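Local coordinates for protein beta-1,3-glucanosyltransferase (Rhizomucor miehei CAU432, PDB 4WTP) that belongs to glycosyl hydrolase family 17, a group of carbohydrate-active enzymes built on a beta/alpha barrel, at residues Leu128-Glu133 / Lys150-Leu155; Arg93-Met98 / Leu180-Met185; Gly280-Gly283 / Asn287-Pro290; Phe59-Pro64 / Ser265-Pro270. All blocks are in the same frame, centred on the assembly; numbering follows the deposited sequence.

Contact 1 (Leu128-Glu133 / Lys150-Leu155); sequences LIVGSE and KQVKEL
No ring, amide or carboxylate forms a face or an edge where V152 meets L128 and V130; all three side chains are branched and aliphatic. They join the strand and the helix of a beta-alpha-beta unit in the barrel, made of strand 125-132, helix 142-156 and strand 163-167. L128 and V130 lie on the side of the strand that faces the helix, whereas I129 between them turns to the opposite side and packs on Y95 and A166. On the helix, V152 alone touches both strand residues. Its chi1 of 172° puts CG1 anti to the backbone N and toward L128 and V130. V130 presents CG2, and the two valines meet tip to tip at 4.0 Å between V130 CG2 and V152 CG1. L113 from helix 104-119 and M98 from the neighbouring strand also pack on V152, extending the apolar layer between sheet and helices. V130 is also the centre of an inverse gamma turn, closed by a weak bond from G131 N to I129 O (3.0 Å). The closest approach belongs to the leucine, whose CD2 comes within 3.5 Å of V152 CG1.

Contact 2 (Arg93-Met98 / Leu180-Met185); sequences RIYLGM and LDFLMM
F182 and M184 reach Y95 by different torsions. The phenylalanine CB already points to the 93-98 strand, and with CG between the backbone N and the carbonyl carbon (chi1 60°) the ring stands over its own backbone with CZ and CE2 toward Y95. In M184, chi1 and the extended chi2 set SD beside the tyrosine ring, and the bend at chi3 (85°) swings CE to Y95 CE2. Y95 receives the two neighbours largely on one atom, CE2. F182 CZ lies at the edge of the tyrosine ring, close to its plane, 3.7 Å from Y95 CE2, and F182 CE2 follows at 3.9 Å from that carbon. The rings come from opposite directions, yet Y95 CE2 approaches the phenylalanine ring obliquely. M184 CE is 4.0 Å from Y95 CE2, while its SD stands 4.9 Å from the centroid of the tyrosine ring and 52° off the ring normal, an oblique Met-aromatic contact.

These residues fill the interior of the beta/alpha barrel. Strands 93-98 and 182-186 are not neighbours in the sheet, since strands 125-132 and 163-167 lie between them, and their inward side chains therefore meet across the core. Polar groups are threaded through this apolar filling. Y95 OH is hydrogen-bonded to Y38 OH and to K220 NZ, so the tyrosine is held at its hydroxyl as well as packed at its CE2 side. K220 also makes a cation-pi interaction with F182, which places one lysine beside both aromatic partners.

Contact 3 (Gly280-Gly283 / Asn287-Pro290); sequences GVLG and NTKP
K289 reaches back over the 280-283 backbone, and its side chain moves from V281 O over the L282-G283 peptide to G280 O. CB starts loosely, 4.1 Å from V281 O. CG lies against the peptide that joins L282 to G283, 3.6 Å from G283 N. K289 CD lies beside two carbonyl oxygens, 3.3 Å from G280 O and slightly farther from V281 O. The bend about CG-CD (chi3 76°) turns the rest of the chain toward G280 O, with K289 CE 3.6 Å from that oxygen. The tip, NZ, donates to G280 O at 2.9 Å, arriving well off the line of that carbonyl (136° at the oxygen) and tilted from its plane. Its stronger partner is D268, in a salt bridge; E243 adds a second salt bridge and S228 OG a hydrogen bond. Two carboxylates beside a buried ammonium would be expected to favour its charged form. The lysine was modelled in two conformations, and this path is that of one of them.

Backbone atoms complete the join. G283 N gives a nearly straight bond of 2.7 Å to N287 O, almost along the C=O axis (174°). A water bridges the same two segments, donating to V281 O at 2.6 Å and accepting from K289 N. L282 and T288 also touch through methyl groups, L282 CD2 being 3.7 Å from T288 CG2. A short chain reversal tied at its neck by backbone, water and lysine is the result, a peripheral loop that follows the last strand of the family 17 beta/alpha barrel.

Contact 4 (Phe59-Pro64 / Ser265-Pro270); sequences FNVLKP and SAFDEP
V61 and L62, on helix 52-62, meet A266 and F267 through apolar groups of two kinds. The first is aliphatic against aromatic. V61 CG1 comes to the edge of the F267 ring, near its plane, 4.0 Å from F267 CE1. L62 and F267 reach toward each other, L62 CD2 standing oblique to the ring, 3.9 Å from F267 CZ. The phenylalanine can serve both because CG stands anti to its carbonyl carbon (chi1 -54°), which brings the far end of the ring nearer to the helix than its CB direction alone would suggest.

The second kind is methyl against methyl. A266 CB nestles at the fork of L62, 3.8 Å from L62 CD1 and 3.9 Å from L62 CD2, so the leucine spans alanine and phenylalanine together. I40 of strand 39-41 packs on both L62 and A266, and L282 covers V61 and L62 from the neighbouring loop. The contact thus joins the first helix of the beta/alpha barrel to the segment that follows its last strand, where the barrel closes.

One charged group also joins in: R286 makes a cation-pi interaction with F267. With branched carbons and a ring carrying the interface, shape fit and exclusion of water, rather than directional bonds, probably account for most of the cohesion.

Four contacts sample different layers of a beta/alpha barrel: outside the sheet, inside it, and in the loops after the last strand. Contact 1 holds a helix to the outside of the sheet and contact 2 fills its inside; their centres are 8 Å apart. Their strands 125-132 and 93-98 are neighbours, probably hydrogen-bonded through I129 with L96 and M98, while I129 CD1 reaches M184 SD at 3.6 Å. Contacts 3 and 4, also 8 Å apart between centres, form a second pair: D268 OD1 joins them, 2.8 Å from both K289 NZ and G280 N. Contacts 1 and 4 lie on opposite sides of the chain's centre. In such barrels the active site generally opens at the C-terminal ends of the strands.

Contact 1 (Leu128-Glu133 / Lys150-Leu155)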
loop_
_atom_site.group_PDB
_atom_site.type_symbol
_atom_site.label_atom_id
_atom_site.label_comp_id
_atom_site.label_asym_id
_atom_site.label_seq_id
_atom_site.Cartn_x
_atom_site.Cartn_y
_atom_site.Cartn_z
ATOM N N LEU A 128 9.806 5.201 -1.685
ATOM C CA LEU A 128 10.135 3.885 -2.185
ATOM C C LEU A 128 9.942 2.902 -1.017
ATOM O O LEU A 128 10.575 3.065 0.047
ATOM C CB LEU A 128 11.579 3.894 -2.650
ATOM C CG LEU A 128 12.086 2.666 -3.384
ATOM C CD1 LEU A 128 11.276 2.257 -4.611
ATOM C CD2 LEU A 128 13.503 2.956 -3.801
ATOM N N ILE A 129 9.108 1.891 -1.232
ATOM C CA ILE A 129 8.786 0.935 -0.185
ATOM C C ILE A 129 9.593 -0.334 -0.441
ATOM O O ILE A 129 9.337 -1.077 -1.391
ATOM C CB ILE A 129 7.275 0.643 -0.146
ATOM C CG1 ILE A 129 6.438 1.938 -0.108
ATOM C CG2 ILE A 129 6.961 -0.261 1.051
ATOM C CD1 ILE A 129 4.945 1.680 -0.270
ATOM N N VAL A 130 10.602 -0.565 0.384
ATOM C CA VAL A 130 11.582 -1.611 0.147
ATOM C C VAL A 130 11.059 -2.894 0.778
ATOM O O VAL A 130 11.390 -3.231 1.913
ATOM C CB VAL A 130 12.979 -1.220 0.685
ATOM C CG1 VAL A 130 14.008 -2.270 0.274
ATOM C CG2 VAL A 130 13.359 0.166 0.173
ATOM N N GLY A 131 10.213 -3.589 0.020
ATOM C CA GLY A 131 9.595 -4.815 0.498
ATOM C C GLY A 131 8.322 -4.585 1.279
ATOM O O GLY A 131 8.107 -3.517 1.876
ATOM N N SER A 132 7.491 -5.612 1.298
ATOM C CA SER A 132 6.289 -5.631 2.130
ATOM C C SER A 132 6.170 -6.996 2.777
ATOM O O SER A 132 6.130 -8.019 2.075
ATOM C CB SER A 132 5.052 -5.386 1.261
ATOM O OG SER A 132 3.857 -5.503 2.036
ATOM N N GLU A 133 6.199 -7.007 4.105
ATOM C CA GLU A 133 6.106 -8.241 4.905
ATOM C C GLU A 133 7.282 -9.188 4.702
ATOM O O GLU A 133 7.139 -10.407 4.865
ATOM C CB GLU A 133 4.742 -8.924 4.768
ATOM C CG GLU A 133 3.709 -8.077 5.505
ATOM C CD GLU A 133 2.289 -8.540 5.322
ATOM O OE1 GLU A 133 2.073 -9.753 5.136
ATOM O OE2 GLU A 133 1.364 -7.693 5.397
ATOM N N LYS A 150 19.896 0.075 3.181
ATOM C CA LYS A 150 20.994 1.036 3.128
ATOM C C LYS A 150 21.480 1.216 1.673
ATOM O O LYS A 150 21.697 2.348 1.209
ATOM C CB LYS A 150 22.133 0.552 4.039
ATOM C CG LYS A 150 23.381 1.423 4.072
ATOM C CD LYS A 150 24.251 1.067 5.275
ATOM C CE LYS A 150 24.105 -0.392 5.714
ATOM N NZ LYS A 150 25.052 -1.330 5.048
ATOM N N GLN A 151 21.666 0.100 0.961
ATOM C CA GLN A 151 22.091 0.122 -0.451
ATOM C C GLN A 151 21.058 0.793 -1.364
ATOM O O GLN A 151 21.400 1.570 -2.251
ATOM C CB GLN A 151 22.407 -1.291 -0.940
ATOM C CG GLN A 151 23.648 -1.879 -0.281
ATOM C CD GLN A 151 23.702 -3.399 -0.325
ATOM O OE1 GLN A 151 22.781 -4.064 -0.811
ATOM N NE2 GLN A 151 24.794 -3.960 0.188
ATOM N N VAL A 152 19.772 0.530 -1.144
ATOM C CA VAL A 152 18.722 1.175 -1.910
ATOM C C VAL A 152 18.672 2.688 -1.665
ATOM O O VAL A 152 18.550 3.490 -2.615
ATOM C CB VAL A 152 17.350 0.509 -1.649
ATOM C CG1 VAL A 152 16.241 1.308 -2.297
ATOM C CG2 VAL A 152 17.368 -0.931 -2.158
ATOM N N LYS A 153 18.781 3.080 -0.398
ATOM C CA LYS A 153 18.799 4.489 -0.035
ATOM C C LYS A 153 19.908 5.260 -0.760
ATOM O O LYS A 153 19.689 6.379 -1.224
ATOM C CB LYS A 153 18.884 4.695 1.491
ATOM C CG LYS A 153 18.810 6.165 1.863
ATOM C CD LYS A 153 18.471 6.423 3.322
ATOM C CE LYS A 153 18.476 7.922 3.573
ATOM N NZ LYS A 153 18.424 8.262 5.021
ATOM N N GLU A 154 21.076 4.642 -0.887
ATOM C CA GLU A 154 22.200 5.283 -1.577
ATOM C C GLU A 154 21.889 5.551 -3.044
ATOM O O GLU A 154 22.415 6.493 -3.628
ATOM C CB GLU A 154 23.457 4.436 -1.418
ATOM C CG GLU A 154 23.997 4.411 0.007
ATOM C CD GLU A 154 25.024 3.318 0.237
ATOM O OE1 GLU A 154 25.348 2.578 -0.719
ATOM O OE2 GLU A 154 25.528 3.202 1.378
ATOM N N LEU A 155 21.018 4.736 -3.629
ATOM C CA LEU A 155 20.569 4.905 -4.994
ATOM C C LEU A 155 19.563 6.021 -5.198
ATOM O O LEU A 155 19.593 6.727 -6.208
ATOM C CB LEU A 155 19.984 3.596 -5.558
ATOM C CG LEU A 155 20.934 2.416 -5.773
ATOM C CD1 LEU A 155 20.149 1.175 -6.157
ATOM C CD2 LEU A 155 22.031 2.723 -6.787
#

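Contact 2 (Arg93-Met98 / Leu180-Met185)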
loop_
_atom_site.group_PDB
_atom_site.type_symbol
_atom_site.label_atom_id
_atom_site.label_comp_id
_atom_site.label_asym_id
_atom_site.label_seq_id
_atom_site.Cartn_x
_atom_site.Cartn_y
_atom_site.Cartn_z
ATOM N N ARG A 93 0.465 11.575 -7.968
ATOM C CA ARG A 93 1.707 11.175 -7.295
ATOM C C ARG A 93 1.733 9.654 -7.091
ATOM O O ARG A 93 0.689 8.993 -7.275
ATOM C CB ARG A 93 1.822 11.845 -5.928
ATOM C CG ARG A 93 1.396 13.300 -5.862
ATOM C CD ARG A 93 2.508 14.204 -6.296
ATOM N NE ARG A 93 3.746 13.990 -5.541
ATOM C CZ ARG A 93 4.906 14.565 -5.870
ATOM N NH1 ARG A 93 4.989 15.350 -6.939
ATOM N NH2 ARG A 93 5.984 14.334 -5.136
ATOM N N ILE A 94 2.869 9.107 -6.663
ATOM C CA ILE A 94 3.009 7.651 -6.555
ATOM C C ILE A 94 3.972 7.225 -5.454
ATOM O O ILE A 94 5.016 7.852 -5.254
ATOM C CB ILE A 94 3.414 7.021 -7.922
ATOM C CG1 ILE A 94 3.286 5.506 -7.898
ATOM C CG2 ILE A 94 4.787 7.483 -8.406
ATOM C CD1 ILE A 94 3.297 4.870 -9.291
ATOM N N TYR A 95 3.666 6.122 -4.765
ATOM C CA TYR A 95 4.653 5.393 -3.955
ATOM C C TYR A 95 5.025 4.174 -4.772
ATOM O O TYR A 95 4.146 3.416 -5.222
ATOM C CB TYR A 95 4.053 4.898 -2.631
ATOM C CG TYR A 95 4.056 5.916 -1.515
ATOM C CD1 TYR A 95 3.193 7.018 -1.524
ATOM C CD2 TYR A 95 4.907 5.748 -0.423
ATOM C CE1 TYR A 95 3.201 7.944 -0.470
ATOM C CE2 TYR A 95 4.918 6.640 0.618
ATOM C CZ TYR A 95 4.101 7.746 0.572
ATOM O OH TYR A 95 4.094 8.624 1.630
ATOM N N LEU A 96 6.323 3.972 -4.985
ATOM C CA LEU A 96 6.797 2.780 -5.686
ATOM C C LEU A 96 7.225 1.706 -4.702
ATOM O O LEU A 96 8.114 1.900 -3.873
ATOM C CB LEU A 96 8.004 3.149 -6.553
ATOM C CG LEU A 96 7.799 4.094 -7.728
ATOM C CD1 LEU A 96 9.107 4.359 -8.480
ATOM C CD2 LEU A 96 6.779 3.505 -8.682
ATOM N N GLY A 97 6.593 0.534 -4.795
ATOM C CA GLY A 97 6.966 -0.604 -3.966
ATOM C C GLY A 97 7.936 -1.492 -4.721
ATOM O O GLY A 97 7.800 -1.667 -5.955
ATOM N N MET A 98 8.894 -2.035 -3.976
ATOM C CA MET A 98 9.776 -3.100 -4.436
ATOM C C MET A 98 9.261 -4.392 -3.851
ATOM O O MET A 98 8.935 -4.457 -2.656
ATOM C CB MET A 98 11.209 -2.878 -3.937
ATOM C CG MET A 98 11.825 -1.537 -4.341
ATOM S SD MET A 98 13.519 -1.245 -3.732
ATOM C CE MET A 98 14.467 -2.332 -4.840
ATOM N N LEU A 180 15.770 3.350 7.910
ATOM C CA LEU A 180 14.600 3.867 7.219
ATOM C C LEU A 180 14.513 5.376 7.326
ATOM O O LEU A 180 14.996 5.987 8.294
ATOM C CB LEU A 180 13.342 3.284 7.868
ATOM C CG LEU A 180 13.193 1.782 7.917
ATOM C CD1 LEU A 180 11.841 1.412 8.532
ATOM C CD2 LEU A 180 13.297 1.194 6.511
ATOM N N ASP A 181 13.832 5.993 6.370
ATOM C CA ASP A 181 13.371 7.360 6.549
ATOM C C ASP A 181 12.013 7.403 7.272
ATOM O O ASP A 181 11.781 8.281 8.102
ATOM C CB ASP A 181 13.284 8.075 5.204
ATOM C CG ASP A 181 14.639 8.253 4.548
ATOM O OD1 ASP A 181 15.558 8.731 5.240
ATOM O OD2 ASP A 181 14.792 7.903 3.373
ATOM N N PHE A 182 11.137 6.453 6.954
ATOM C CA PHE A 182 9.862 6.319 7.648
ATOM C C PHE A 182 9.411 4.864 7.626
ATOM O O PHE A 182 9.919 4.042 6.860
ATOM C CB PHE A 182 8.775 7.258 7.081
ATOM C CG PHE A 182 8.453 7.034 5.624
ATOM C CD1 PHE A 182 9.297 7.487 4.613
ATOM C CD2 PHE A 182 7.303 6.336 5.260
ATOM C CE1 PHE A 182 8.986 7.266 3.272
ATOM C CE2 PHE A 182 6.971 6.146 3.927
ATOM C CZ PHE A 182 7.822 6.591 2.929
ATOM N N LEU A 183 8.428 4.545 8.467
ATOM C CA LEU A 183 7.896 3.191 8.576
ATOM C C LEU A 183 6.524 3.150 7.944
ATOM O O LEU A 183 5.790 4.145 7.994
ATOM C CB LEU A 183 7.758 2.816 10.044
ATOM C CG LEU A 183 8.997 2.644 10.927
ATOM C CD1 LEU A 183 9.699 3.962 11.183
ATOM C CD2 LEU A 183 8.640 1.961 12.225
ATOM N N MET A 184 6.151 1.998 7.384
ATOM C CA MET A 184 4.775 1.841 6.913
ATOM C C MET A 184 4.188 0.535 7.431
ATOM O O MET A 184 4.755 -0.552 7.253
ATOM C CB MET A 184 4.684 1.849 5.387
ATOM C CG MET A 184 5.276 3.072 4.706
ATOM S SD MET A 184 4.741 3.322 2.931
ATOM C CE MET A 184 3.179 4.210 3.213
ATOM N N MET A 185 3.050 0.639 8.072
ATOM C CA MET A 185 2.352 -0.516 8.624
ATOM C C MET A 185 1.323 -1.143 7.700
ATOM O O MET A 185 0.515 -0.482 7.133
ATOM C CB MET A 185 1.630 -0.071 9.886
ATOM C CG MET A 185 0.951 -1.215 10.672
ATOM S SD MET A 185 0.014 -0.741 12.230
ATOM C CE MET A 185 -1.450 0.164 11.559
#

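Contact 3 (Gly280-Gly283 / Asn287-Pro290)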
loop_
_atom_site.group_PDB
_atom_site.type_symbol
_atom_site.label_atom_id
_atom_site.label_comp_id
_atom_site.label_asym_id
_atom_site.label_seq_id
_atom_site.Cartn_x
_atom_site.Cartn_y
_atom_site.Cartn_z
ATOM N N GLY A 280 -11.769 -4.191 -3.004
ATOM C CA GLY A 280 -11.782 -2.918 -3.700
ATOM C C GLY A 280 -12.735 -1.925 -3.082
ATOM O O GLY A 280 -13.780 -2.287 -2.520
ATOM N N VAL A 281 -12.379 -0.652 -3.229
ATOM C CA VAL A 281 -13.317 0.459 -3.022
ATOM C C VAL A 281 -14.321 0.487 -4.184
ATOM O O VAL A 281 -15.491 0.788 -3.982
ATOM C CB VAL A 281 -12.563 1.799 -2.903
ATOM C CG1 VAL A 281 -13.539 2.957 -2.840
ATOM C CG2 VAL A 281 -11.659 1.799 -1.661
ATOM N N LEU A 282 -13.796 0.183 -5.369
ATOM C CA LEU A 282 -14.606 0.062 -6.589
ATOM C C LEU A 282 -14.575 -1.382 -7.091
ATOM O O LEU A 282 -13.752 -2.206 -6.662
ATOM C CB LEU A 282 -14.128 1.050 -7.665
ATOM C CG LEU A 282 -14.372 2.524 -7.301
ATOM C CD1 LEU A 282 -13.097 3.227 -6.875
ATOM C CD2 LEU A 282 -15.098 3.285 -8.376
ATOM N N GLY A 283 -15.489 -1.683 -8.008
ATOM C CA GLY A 283 -15.609 -3.037 -8.534
ATOM C C GLY A 283 -14.487 -3.429 -9.494
ATOM O O GLY A 283 -13.718 -2.593 -9.955
ATOM N N ASN A 287 -16.582 0.022 -12.030
ATOM C CA ASN A 287 -17.780 0.691 -11.576
ATOM C C ASN A 287 -17.836 0.761 -10.049
ATOM O O ASN A 287 -17.162 -0.011 -9.350
ATOM C CB ASN A 287 -18.994 -0.064 -12.115
ATOM C CG ASN A 287 -19.163 0.112 -13.613
ATOM O OD1 ASN A 287 -18.966 1.200 -14.141
ATOM N ND2 ASN A 287 -19.482 -0.972 -14.305
ATOM N N THR A 288 -18.675 1.650 -9.541
ATOM C CA THR A 288 -18.804 1.800 -8.091
ATOM C C THR A 288 -19.549 0.606 -7.494
ATOM O O THR A 288 -20.393 -0.023 -8.137
ATOM C CB THR A 288 -19.505 3.101 -7.697
ATOM O OG1 THR A 288 -20.750 3.182 -8.390
ATOM C CG2 THR A 288 -18.648 4.311 -8.064
ATOM N N LYS A 289 -19.197 0.268 -6.255
ATOM C CA LYS A 289 -19.857 -0.808 -5.512
ATOM C C LYS A 289 -21.079 -0.221 -4.825
ATOM O O LYS A 289 -20.949 0.689 -4.005
ATOM C CB LYS A 289 -18.893 -1.443 -4.479
ATOM C CG LYS A 289 -17.725 -2.116 -5.182
ATOM C CD LYS A 289 -16.599 -2.522 -4.279
ATOM C CE LYS A 289 -16.933 -3.744 -3.502
ATOM N NZ LYS A 289 -15.725 -4.426 -2.908
ATOM N N PRO A 290 -22.284 -0.712 -5.156
ATOM C CA PRO A 290 -23.485 -0.173 -4.476
ATOM C C PRO A 290 -23.395 -0.428 -2.970
ATOM O O PRO A 290 -23.080 -1.552 -2.553
ATOM C CB PRO A 290 -24.648 -0.941 -5.106
ATOM C CG PRO A 290 -24.025 -2.064 -5.853
ATOM C CD PRO A 290 -22.610 -1.734 -6.167
HETATM O O HOH W 1 -17.486 2.114 -5.044
#

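Contact 4 (Phe59-Pro64 / Ser265-Pro270)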
loop_
_atom_site.group_PDB
_atom_site.type_symbol
_atom_site.label_atom_id
_atom_site.label_comp_id
_atom_site.label_asym_id
_atom_site.label_seq_id
_atom_site.Cartn_x
_atom_site.Cartn_y
_atom_site.Cartn_z
ATOM N N PHE A 59 -6.759 5.164 -13.343
ATOM C CA PHE A 59 -6.404 6.289 -12.496
ATOM C C PHE A 59 -7.385 7.431 -12.572
ATOM O O PHE A 59 -7.635 8.095 -11.568
ATOM C CB PHE A 59 -4.984 6.746 -12.768
ATOM C CG PHE A 59 -3.949 5.736 -12.439
ATOM C CD1 PHE A 59 -4.283 4.541 -11.794
ATOM C CD2 PHE A 59 -2.613 5.962 -12.785
ATOM C CE1 PHE A 59 -3.319 3.599 -11.504
ATOM C CE2 PHE A 59 -1.638 5.017 -12.488
ATOM C CZ PHE A 59 -1.982 3.833 -11.848
ATOM N N ASN A 60 -7.963 7.666 -13.764
ATOM C CA ASN A 60 -9.016 8.658 -13.871
ATOM C C ASN A 60 -10.238 8.287 -13.071
ATOM O O ASN A 60 -10.921 9.153 -12.535
ATOM C CB ASN A 60 -9.374 8.941 -15.357
ATOM C CG ASN A 60 -8.522 10.036 -15.963
ATOM O OD1 ASN A 60 -8.062 10.932 -15.255
ATOM N ND2 ASN A 60 -8.281 9.949 -17.264
ATOM N N VAL A 61 -10.524 6.978 -12.990
ATOM C CA VAL A 61 -11.632 6.520 -12.144
ATOM C C VAL A 61 -11.383 6.874 -10.670
ATOM O O VAL A 61 -12.304 7.191 -9.933
ATOM C CB VAL A 61 -11.946 5.015 -12.347
ATOM C CG1 VAL A 61 -12.796 4.456 -11.210
ATOM C CG2 VAL A 61 -12.596 4.791 -13.718
ATOM N N LEU A 62 -10.102 6.822 -10.283
ATOM C CA LEU A 62 -9.688 7.123 -8.899
ATOM C C LEU A 62 -9.487 8.615 -8.618
ATOM O O LEU A 62 -9.619 9.075 -7.475
ATOM C CB LEU A 62 -8.387 6.392 -8.545
ATOM C CG LEU A 62 -8.451 4.877 -8.628
ATOM C CD1 LEU A 62 -7.078 4.292 -8.317
ATOM C CD2 LEU A 62 -9.491 4.263 -7.688
ATOM N N LYS A 63 -9.241 9.392 -9.683
ATOM C CA LYS A 63 -8.880 10.798 -9.565
ATOM C C LYS A 63 -9.867 11.681 -8.790
ATOM O O LYS A 63 -9.433 12.602 -8.105
ATOM C CB LYS A 63 -8.579 11.344 -10.967
ATOM C CG LYS A 63 -7.867 12.673 -10.976
ATOM C CD LYS A 63 -7.246 12.939 -12.343
ATOM C CE LYS A 63 -6.819 14.384 -12.447
ATOM N NZ LYS A 63 -6.134 14.550 -13.744
ATOM N N PRO A 64 -11.202 11.416 -8.876
ATOM C CA PRO A 64 -12.104 12.191 -8.030
ATOM C C PRO A 64 -11.989 11.930 -6.538
ATOM O O PRO A 64 -12.548 12.698 -5.771
ATOM C CB PRO A 64 -13.510 11.774 -8.519
ATOM C CG PRO A 64 -13.272 11.267 -9.907
ATOM C CD PRO A 64 -11.938 10.583 -9.857
ATOM N N SER A 265 -8.201 -1.783 -1.247
ATOM C CA SER A 265 -7.405 -1.439 -2.435
ATOM C C SER A 265 -8.333 -0.711 -3.408
ATOM O O SER A 265 -9.521 -0.518 -3.125
ATOM C CB SER A 265 -6.876 -2.733 -3.104
ATOM O OG SER A 265 -7.939 -3.561 -3.563
ATOM N N ALA A 266 -7.787 -0.305 -4.556
ATOM C CA ALA A 266 -8.568 0.445 -5.525
ATOM C C ALA A 266 -9.760 -0.356 -6.086
ATOM O O ALA A 266 -10.907 0.113 -6.058
ATOM C CB ALA A 266 -7.663 0.932 -6.663
ATOM N N PHE A 267 -9.459 -1.548 -6.586
ATOM C CA PHE A 267 -10.448 -2.364 -7.311
ATOM C C PHE A 267 -10.502 -3.787 -6.792
ATOM O O PHE A 267 -9.488 -4.316 -6.357
ATOM C CB PHE A 267 -10.116 -2.407 -8.808
ATOM C CG PHE A 267 -9.983 -1.041 -9.402
ATOM C CD1 PHE A 267 -11.111 -0.258 -9.608
ATOM C CD2 PHE A 267 -8.724 -0.510 -9.742
ATOM C CE1 PHE A 267 -11.005 1.021 -10.130
ATOM C CE2 PHE A 267 -8.619 0.777 -10.276
ATOM C CZ PHE A 267 -9.761 1.541 -10.476
ATOM N N ASP A 268 -11.689 -4.398 -6.808
ATOM C CA ASP A 268 -11.781 -5.830 -6.542
ATOM C C ASP A 268 -10.864 -6.579 -7.521
ATOM O O ASP A 268 -10.722 -6.185 -8.685
ATOM C CB ASP A 268 -13.203 -6.330 -6.768
ATOM C CG ASP A 268 -14.157 -5.917 -5.697
ATOM O OD1 ASP A 268 -13.710 -5.564 -4.566
ATOM O OD2 ASP A 268 -15.392 -5.928 -5.973
ATOM N N GLU A 269 -10.259 -7.653 -7.047
ATOM C CA GLU A 269 -9.362 -8.456 -7.871
ATOM C C GLU A 269 -9.831 -9.910 -7.895
ATOM O O GLU A 269 -9.433 -10.717 -7.050
ATOM C CB GLU A 269 -7.950 -8.353 -7.330
ATOM C CG GLU A 269 -7.379 -6.942 -7.449
ATOM C CD GLU A 269 -5.926 -6.883 -6.995
ATOM O OE1 GLU A 269 -5.007 -6.938 -7.846
ATOM O OE2 GLU A 269 -5.696 -6.807 -5.776
ATOM N N PRO A 270 -10.695 -10.244 -8.875
ATOM C CA PRO A 270 -11.317 -11.576 -9.005
ATOM C C PRO A 270 -10.365 -12.767 -8.972
ATOM O O PRO A 270 -10.802 -13.839 -8.593
ATOM C CB PRO A 270 -12.028 -11.516 -10.364
ATOM C CG PRO A 270 -12.277 -10.072 -10.602
ATOM C CD PRO A 270 -11.137 -9.332 -9.940
#